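Local coordinates for BIFUNCTIONAL PROTEIN Proline utilization A (PutA) (Corynebacterium freiburgense, PDB 5UX5), which catalyses the two-step oxidation of proline to glutamate, joining an FAD-dependent proline dehydrogenase and an NAD-dependent aldehyde dehydrogenase in one chain, at residues 318-321 / 325-328; 330-335 / 454-459; 304-309 / 458-463. One frame throughout, in Å; residues are numbered along the deposited sequence.

Interaction 1. Residues 318-321 / 325-328; sequences APYA and EVDA. With FAD (flavin-adenine dinucleotide), chain E.
In the FAD pocket of the proline dehydrogenase barrel, Tyr320 and Ala321 meet Glu325 and Val326 beside the adenine of the cofactor. Segment 318-321 is the loop leading into helix 323-337, and 325-328 is an early turn of that helix, so the chain folds back on itself across only a few residues. The main touch is a CH-pi contact: Glu325 CB sits over one face of the Tyr320 ring, 3.8 Å from its centroid and 30° off the normal. With its CG anti to the carbonyl carbon (chi1 -63°), the glutamate runs back toward the loop, bringing OE2 to 3.4 Å from Tyr320 CD1, while OE1 is hydrogen-bonded to Thr322. The carboxylate is turned 52° from the ring plane. Val326 reaches the same ring with one methyl, CG2 standing 4.1 Å from Tyr320 CD2, and that methyl also lies 3.2 Å from FAD N3A; CG1 faces the ribose instead, 4.0 Å from C1B. On the loop side the carbonyl Tyr320 O comes to 3.5 Å from C2A of the adenine. Beyond the pocket, Tyr320 OH is hydrogen-bonded to Ala455 O. The adenine is thus bordered by a valine methyl on the helix side and by backbone carbonyl oxygens of Tyr320 and Ala321 on the loop side, while the tyrosine ring packs against the glutamate's aliphatic root and its hydroxyl ties to a loop far along the chain.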
# COMPACT_ATOMS: atom_id res chain seq x y z
N ALA A 318 -1.83 -8.18 -14.61
CA ALA A 318 -1.37 -9.50 -15.03
C ALA A 318 -2.24 -10.12 -16.13
O ALA A 318 -1.68 -10.84 -16.98
CB ALA A 318 -1.27 -10.41 -13.80
N PRO A 319 -3.56 -9.95 -16.16
CA PRO A 319 -4.36 -10.54 -17.23
C PRO A 319 -4.28 -9.73 -18.52
O PRO A 319 -3.75 -8.63 -18.57
CB PRO A 319 -5.79 -10.52 -16.68
CG PRO A 319 -5.67 -10.23 -15.26
CD PRO A 319 -4.43 -9.41 -15.10
N TYR A 320 -4.80 -10.33 -19.57
CA TYR A 320 -4.86 -9.68 -20.86
C TYR A 320 -5.69 -8.42 -20.75
O TYR A 320 -6.54 -8.30 -19.87
CB TYR A 320 -5.52 -10.61 -21.88
CG TYR A 320 -4.70 -11.76 -22.38
CD1 TYR A 320 -3.68 -11.56 -23.29
CD2 TYR A 320 -4.98 -13.07 -21.98
CE1 TYR A 320 -2.93 -12.63 -23.77
CE2 TYR A 320 -4.23 -14.15 -22.46
CZ TYR A 320 -3.21 -13.91 -23.36
OH TYR A 320 -2.46 -14.94 -23.85
N ALA A 321 -5.49 -7.50 -21.71
CA ALA A 321 -6.21 -6.24 -21.72
C ALA A 321 -7.65 -6.38 -22.21
O ALA A 321 -8.51 -5.59 -21.81
CB ALA A 321 -5.48 -5.22 -22.58
N GLU A 325 -8.68 -11.61 -26.06
CA GLU A 325 -7.42 -12.32 -25.86
C GLU A 325 -7.62 -13.52 -24.94
O GLU A 325 -7.01 -14.58 -25.13
CB GLU A 325 -6.38 -11.35 -25.33
CG GLU A 325 -6.08 -10.23 -26.30
CD GLU A 325 -5.30 -9.11 -25.67
OE1 GLU A 325 -5.91 -8.19 -25.09
OE2 GLU A 325 -4.05 -9.17 -25.74
N VAL A 326 -8.51 -13.37 -23.97
CA VAL A 326 -8.78 -14.44 -23.02
C VAL A 326 -9.44 -15.60 -23.73
O VAL A 326 -9.05 -16.77 -23.56
CB VAL A 326 -9.66 -13.90 -21.89
CG1 VAL A 326 -9.97 -15.02 -20.94
CG2 VAL A 326 -8.96 -12.74 -21.20
N ASP A 327 -10.49 -15.31 -24.49
CA ASP A 327 -11.15 -16.36 -25.25
C ASP A 327 -10.16 -17.07 -26.18
O ASP A 327 -10.22 -18.29 -26.34
CB ASP A 327 -12.31 -15.77 -26.05
CG ASP A 327 -13.50 -15.45 -25.19
OD1 ASP A 327 -13.65 -16.06 -24.10
OD2 ASP A 327 -14.33 -14.64 -25.63
N ALA A 328 -9.23 -16.30 -26.76
CA ALA A 328 -8.23 -16.86 -27.67
C ALA A 328 -7.28 -17.79 -26.95
O ALA A 328 -6.99 -18.89 -27.42
CB ALA A 328 -7.46 -15.73 -28.36
PA FAD E . -17.29 -15.96 -20.43
O1A FAD E . -18.34 -14.80 -20.55
O2A FAD E . -16.86 -16.65 -21.64
O5B FAD E . -15.96 -15.64 -19.87
C5B FAD E . -15.83 -14.60 -18.92
C4B FAD E . -14.36 -14.44 -18.57
O4B FAD E . -13.70 -13.68 -19.54
C3B FAD E . -14.14 -13.72 -17.28
O3B FAD E . -14.26 -14.49 -16.13
C2B FAD E . -12.76 -13.19 -17.45
O2B FAD E . -11.81 -14.09 -17.00
C1B FAD E . -12.70 -12.91 -18.92
N9A FAD E . -12.89 -11.50 -19.24
C8A FAD E . -14.11 -10.84 -19.34
N7A FAD E . -13.89 -9.54 -19.62
C5A FAD E . -12.53 -9.27 -19.73
C6A FAD E . -11.76 -8.13 -20.02
N6A FAD E . -12.33 -6.82 -20.27
N1A FAD E . -10.42 -8.25 -20.05
C2A FAD E . -9.82 -9.45 -19.80
N3A FAD E . -10.54 -10.58 -19.52
C4A FAD E . -11.88 -10.53 -19.48
N1 FAD E . -11.76 -18.83 -11.54
C2 FAD E . -10.44 -18.71 -10.97
O2 FAD E . -9.76 -17.53 -11.14
N3 FAD E . -9.91 -19.76 -10.22
C4 FAD E . -10.61 -20.96 -10.03
O4 FAD E . -10.06 -21.99 -9.29
C4X FAD E . -11.91 -21.16 -10.74
N5 FAD E . -12.58 -22.38 -10.74
C5X FAD E . -13.77 -22.54 -11.46
C6 FAD E . -14.46 -23.77 -11.46
C7 FAD E . -15.64 -23.90 -12.18
C7M FAD E . -16.40 -25.19 -12.20
C8 FAD E . -16.14 -22.84 -12.91
C8M FAD E . -17.41 -22.99 -13.68
C9 FAD E . -15.47 -21.63 -12.91
C9A FAD E . -14.30 -21.48 -12.20
N10 FAD E . -13.63 -20.23 -12.24
C10 FAD E . -12.43 -20.04 -11.51
C1' FAD E . -14.23 -19.10 -12.98
C2' FAD E . -13.70 -18.84 -14.37
O2' FAD E . -12.40 -18.39 -14.26
C3' FAD E . -14.64 -17.81 -15.03
O3' FAD E . -14.56 -16.64 -14.31
C4' FAD E . -16.13 -18.17 -15.15
O4' FAD E . -16.37 -19.53 -15.18
C5' FAD E . -16.85 -17.43 -16.31
O5' FAD E . -16.19 -17.45 -17.56
P FAD E . -16.74 -18.22 -18.88
O1P FAD E . -15.74 -19.15 -19.66
O2P FAD E . -18.05 -18.83 -18.26
O3P FAD E . -17.68 -17.18 -19.69

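Interaction 2. Residues 330-335 / 454-459; sequences FLRMMD and VAEDSR
Arg332 reaches from helix 323-337, one of the outer helices of the TIM barrel, to Val454 and Ala455 in the loop that follows helix 438-450. The arginine and valine side chains run alongside one another, pointing opposite ways, and Val454 CG2 comes to rest over the middle of the guanidinium, 3.5 Å above its plane. CG2 is nearly equidistant from CZ and NH2 of the arginine, a methyl laid on the flat face. In Val454 that methyl stands between the backbone N and the carbonyl carbon (chi1 -69° for CG1), which lets it face the helix. The arginine leaves the helix extended, its CG anti to the backbone N, and then bends at chi3 (55°), swinging the planar head across the valine. While one face is taken by the methyl, the edge serves the loop backbone: Arg332 NH2 donates to Ala455 O at 2.9 Å, the oxygen tilted 15° from the guanidinium plane and the nitrogen standing above the carbonyl plane. NH2 is also hydrogen-bonded to Asn329 OD1, one turn earlier on the same helix, and Phe272 adds a cation-pi contact. Two oxygens therefore hold the terminal nitrogen, which probably fixes the rotation of the head. The Glu456 carboxylate is near the guanidinium, but too far for a salt bridge: OE2 lies 4.4 Å from NH1, well out of the guanidinium plane. On the loop backbone, Val454 O lies 3.2 Å from Arg332 NH1.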
# COMPACT_ATOMS: atom_id res chain seq x y z
N PHE A 330 -7.71 -19.26 -24.11
CA PHE A 330 -8.45 -20.43 -23.66
C PHE A 330 -8.47 -21.49 -24.75
O PHE A 330 -8.24 -22.67 -24.48
CB PHE A 330 -9.87 -20.01 -23.26
CG PHE A 330 -10.58 -20.96 -22.35
CD1 PHE A 330 -10.37 -20.93 -20.98
CD2 PHE A 330 -11.48 -21.90 -22.85
CE1 PHE A 330 -11.06 -21.81 -20.14
CE2 PHE A 330 -12.16 -22.77 -22.02
CZ PHE A 330 -11.95 -22.72 -20.67
N LEU A 331 -8.67 -21.07 -26.00
CA LEU A 331 -8.63 -22.03 -27.10
C LEU A 331 -7.21 -22.51 -27.37
O LEU A 331 -7.01 -23.67 -27.74
CB LEU A 331 -9.23 -21.42 -28.36
CG LEU A 331 -10.71 -21.04 -28.32
CD1 LEU A 331 -11.01 -20.13 -29.48
CD2 LEU A 331 -11.55 -22.26 -28.49
N ARG A 332 -6.20 -21.63 -27.22
CA ARG A 332 -4.83 -22.08 -27.45
C ARG A 332 -4.41 -23.13 -26.43
O ARG A 332 -3.79 -24.14 -26.78
CB ARG A 332 -3.84 -20.91 -27.42
CG ARG A 332 -2.39 -21.36 -27.61
CD ARG A 332 -1.40 -20.18 -27.72
NE ARG A 332 -1.53 -19.28 -26.57
CZ ARG A 332 -0.75 -18.22 -26.33
NH1 ARG A 332 0.22 -17.89 -27.14
NH2 ARG A 332 -0.97 -17.48 -25.25
N MET A 333 -4.74 -22.92 -25.15
CA MET A 333 -4.31 -23.89 -24.15
C MET A 333 -5.03 -25.22 -24.32
O MET A 333 -4.42 -26.28 -24.17
CB MET A 333 -4.51 -23.32 -22.75
CG MET A 333 -3.69 -22.07 -22.51
SD MET A 333 -3.37 -21.75 -20.76
CE MET A 333 -5.02 -21.61 -20.15
N MET A 334 -6.32 -25.17 -24.63
CA MET A 334 -7.07 -26.37 -24.95
C MET A 334 -6.44 -27.12 -26.12
O MET A 334 -6.15 -28.32 -26.03
CB MET A 334 -8.50 -25.95 -25.27
CG MET A 334 -9.48 -26.98 -25.56
SD MET A 334 -10.94 -26.01 -25.96
CE MET A 334 -10.39 -25.33 -27.49
N ASP A 335 -6.18 -26.39 -27.20
CA ASP A 335 -5.57 -26.94 -28.40
C ASP A 335 -4.29 -27.70 -28.10
O ASP A 335 -4.05 -28.79 -28.63
CB ASP A 335 -5.29 -25.76 -29.34
CG ASP A 335 -5.19 -26.15 -30.78
OD1 ASP A 335 -4.50 -27.14 -31.11
OD2 ASP A 335 -5.81 -25.41 -31.58
N VAL A 454 -1.96 -14.44 -29.80
CA VAL A 454 -1.99 -13.71 -28.54
C VAL A 454 -0.66 -13.88 -27.80
O VAL A 454 0.10 -14.82 -28.03
CB VAL A 454 -3.16 -14.20 -27.68
CG1 VAL A 454 -4.47 -13.75 -28.32
CG2 VAL A 454 -3.08 -15.70 -27.49
N ALA A 455 -0.37 -12.93 -26.91
CA ALA A 455 0.94 -12.95 -26.29
C ALA A 455 1.06 -14.14 -25.37
O ALA A 455 0.08 -14.79 -25.00
CB ALA A 455 1.18 -11.68 -25.50
N GLU A 456 2.31 -14.44 -24.99
CA GLU A 456 2.56 -15.48 -24.01
C GLU A 456 3.51 -15.07 -22.90
O GLU A 456 3.58 -15.77 -21.90
CB GLU A 456 3.10 -16.75 -24.68
CG GLU A 456 4.49 -16.67 -25.28
CD GLU A 456 4.93 -18.03 -25.83
OE1 GLU A 456 5.60 -18.81 -25.10
OE2 GLU A 456 4.56 -18.33 -27.00
N ASP A 457 4.24 -13.95 -23.04
CA ASP A 457 5.05 -13.45 -21.94
C ASP A 457 4.16 -12.92 -20.83
O ASP A 457 2.98 -12.65 -21.02
CB ASP A 457 5.99 -12.34 -22.41
CG ASP A 457 7.24 -12.87 -23.02
OD1 ASP A 457 7.49 -14.09 -22.89
OD2 ASP A 457 8.00 -12.06 -23.60
N SER A 458 4.75 -12.79 -19.64
CA SER A 458 4.03 -12.18 -18.52
C SER A 458 3.98 -10.65 -18.64
O SER A 458 5.01 -9.98 -18.78
CB SER A 458 4.69 -12.60 -17.21
OG SER A 458 4.38 -11.70 -16.18
N ARG A 459 2.77 -10.09 -18.53
CA ARG A 459 2.62 -8.64 -18.59
C ARG A 459 3.47 -7.92 -17.55
O ARG A 459 3.82 -6.74 -17.77
CB ARG A 459 1.15 -8.27 -18.39
CG ARG A 459 0.23 -8.93 -19.35
CD ARG A 459 -0.22 -7.91 -20.34
NE ARG A 459 -1.39 -7.16 -19.90
CZ ARG A 459 -1.57 -5.88 -20.16
NH1 ARG A 459 -0.64 -5.19 -20.82
NH2 ARG A 459 -2.69 -5.30 -19.76

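Interaction 3. Residues 304-309 / 458-463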
# COMPACT_ATOMS: atom_id res chain seq x y z
N SER A 304 -10.94 -7.69 -11.57
CA SER A 304 -11.10 -6.43 -10.84
C SER A 304 -9.93 -6.17 -9.92
O SER A 304 -9.21 -5.18 -10.08
CB SER A 304 -12.39 -6.45 -10.01
OG SER A 304 -13.56 -6.26 -10.82
N MET A 305 -9.71 -7.05 -8.95
CA MET A 305 -8.60 -6.81 -8.03
C MET A 305 -7.24 -6.90 -8.71
O MET A 305 -6.27 -6.30 -8.22
CB MET A 305 -8.65 -7.74 -6.83
CG MET A 305 -9.76 -7.42 -5.82
SD MET A 305 -9.86 -5.69 -5.31
CE MET A 305 -8.16 -5.39 -4.82
N GLU A 306 -7.14 -7.59 -9.84
CA GLU A 306 -5.88 -7.62 -10.56
C GLU A 306 -5.56 -6.27 -11.19
O GLU A 306 -4.39 -5.88 -11.24
CB GLU A 306 -5.92 -8.70 -11.63
CG GLU A 306 -5.71 -10.11 -11.14
CD GLU A 306 -4.32 -10.33 -10.63
OE1 GLU A 306 -3.42 -9.49 -10.90
OE2 GLU A 306 -4.11 -11.36 -9.96
N LYS A 307 -6.58 -5.54 -11.63
CA LYS A 307 -6.34 -4.22 -12.21
C LYS A 307 -6.06 -3.19 -11.12
O LYS A 307 -5.17 -2.34 -11.27
CB LYS A 307 -7.55 -3.79 -13.05
CG LYS A 307 -7.89 -4.68 -14.27
CD LYS A 307 -8.70 -3.95 -15.33
CE LYS A 307 -9.07 -4.91 -16.48
NZ LYS A 307 -9.56 -4.34 -17.79
N VAL A 308 -6.76 -3.28 -9.98
CA VAL A 308 -6.46 -2.42 -8.84
C VAL A 308 -5.02 -2.62 -8.38
O VAL A 308 -4.29 -1.65 -8.15
CB VAL A 308 -7.45 -2.64 -7.68
CG1 VAL A 308 -6.87 -2.07 -6.41
CG2 VAL A 308 -8.85 -2.02 -7.97
N ASP A 309 -4.60 -3.87 -8.19
CA ASP A 309 -3.24 -4.17 -7.75
C ASP A 309 -2.21 -3.50 -8.67
O ASP A 309 -1.18 -2.99 -8.22
CB ASP A 309 -3.02 -5.69 -7.70
CG ASP A 309 -1.72 -6.07 -7.01
OD1 ASP A 309 -1.38 -5.42 -6.02
OD2 ASP A 309 -1.03 -7.02 -7.44
N SER A 458 4.75 -12.79 -19.64
CA SER A 458 4.03 -12.18 -18.52
C SER A 458 3.98 -10.65 -18.64
O SER A 458 5.01 -9.98 -18.78
CB SER A 458 4.69 -12.60 -17.21
OG SER A 458 4.38 -11.70 -16.18
N ARG A 459 2.77 -10.09 -18.53
CA ARG A 459 2.62 -8.64 -18.59
C ARG A 459 3.47 -7.92 -17.55
O ARG A 459 3.82 -6.74 -17.77
CB ARG A 459 1.15 -8.27 -18.39
CG ARG A 459 0.23 -8.93 -19.35
CD ARG A 459 -0.22 -7.91 -20.34
NE ARG A 459 -1.39 -7.16 -19.90
CZ ARG A 459 -1.57 -5.88 -20.16
NH1 ARG A 459 -0.64 -5.19 -20.82
NH2 ARG A 459 -2.69 -5.30 -19.76
N ARG A 460 3.83 -8.59 -16.46
CA ARG A 460 4.62 -7.97 -15.40
C ARG A 460 6.11 -7.87 -15.75
O ARG A 460 6.89 -7.37 -14.94
CB ARG A 460 4.44 -8.77 -14.10
CG ARG A 460 3.05 -8.74 -13.49
CD ARG A 460 2.71 -7.34 -12.95
NE ARG A 460 1.38 -7.29 -12.35
CZ ARG A 460 1.11 -7.67 -11.11
NH1 ARG A 460 2.09 -8.11 -10.33
NH2 ARG A 460 -0.15 -7.62 -10.65
N LEU A 461 6.52 -8.35 -16.93
CA LEU A 461 7.94 -8.37 -17.25
C LEU A 461 8.51 -6.99 -17.47
O LEU A 461 9.72 -6.82 -17.38
CB LEU A 461 8.22 -9.22 -18.48
CG LEU A 461 8.09 -10.75 -18.45
CD1 LEU A 461 8.32 -11.29 -19.86
CD2 LEU A 461 9.04 -11.39 -17.48
N SER A 462 7.68 -6.00 -17.78
CA SER A 462 8.10 -4.61 -17.85
C SER A 462 6.98 -3.76 -17.28
O SER A 462 5.94 -4.28 -16.86
CB SER A 462 8.43 -4.16 -19.27
OG SER A 462 7.24 -4.11 -20.05
N THR A 463 7.18 -2.45 -17.29
CA THR A 463 6.29 -1.56 -16.55
C THR A 463 5.82 -0.40 -17.41
O THR A 463 6.57 0.11 -18.26
CB THR A 463 7.01 -1.04 -15.31
OG1 THR A 463 8.39 -0.82 -15.63
CG2 THR A 463 6.93 -2.08 -14.21
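Arg460 and Asp309 are joined by a salt bridge in which Arg460 NH2 makes a weak hydrogen bond to Asp309 OD2 at 3.4 Å. The same nitrogen forms a second, long salt bridge to Glu306 OE1, 3.8 Å away, completing a three-residue network between helix 303-313 of the proline dehydrogenase TIM barrel and the loop ahead of helix 477-484. The two acids are three residues apart, about one helical turn, and so present their carboxylates to a single terminal nitrogen. They meet it differently. Asp309 crosses the arginine at about a right angle, with its carboxylate 61° from the guanidinium plane; Glu306 comes in obliquely, its chain bent at chi2 (-68°) so that the carboxylate folds back to the arginine although its CB does not aim there. Neither group lies in the paired, coplanar geometry of a bidentate bridge, in keeping with the length of both links. The other nitrogens of the guanidinium have partners of their own: NH1 is bridged to Asp473, and NE is hydrogen-bonded to Tyr316 O. The head is thus held from several sides, and the carboxylates should offset its positive charge within this buried site. Glu306 spends its other oxygen, OE2, chiefly on the backbone N of Tyr236. Further out, the arginine side chain packs on Trp315 and Leu476. Where Arg460 leaves the backbone, the loop forms an ST turn, in which Arg460 N donates to Ser458 OG at 3.2 Å.

All three contacts involve helices of the proline dehydrogenase barrel. Interactions 1 and 2 share helix 323-337, while interactions 2 and 3 end on one loop and share Ser458 and Arg459, pinning it at two places to consecutive helices, 303-313 and 323-337. Interaction 1 is nested inside the loop closed by interaction 3 and comes before interaction 2 along the chain; its 318-321 segment meets the shared loop through Pro319 O, 3.1 Å from Arg459 NE in a probable hydrogen bond. Interaction 3 is buried and ionic; interactions 1 and 2 are only partly buried, the first largely carbon packing beside FAD, the second an arginine gripping backbone oxygen.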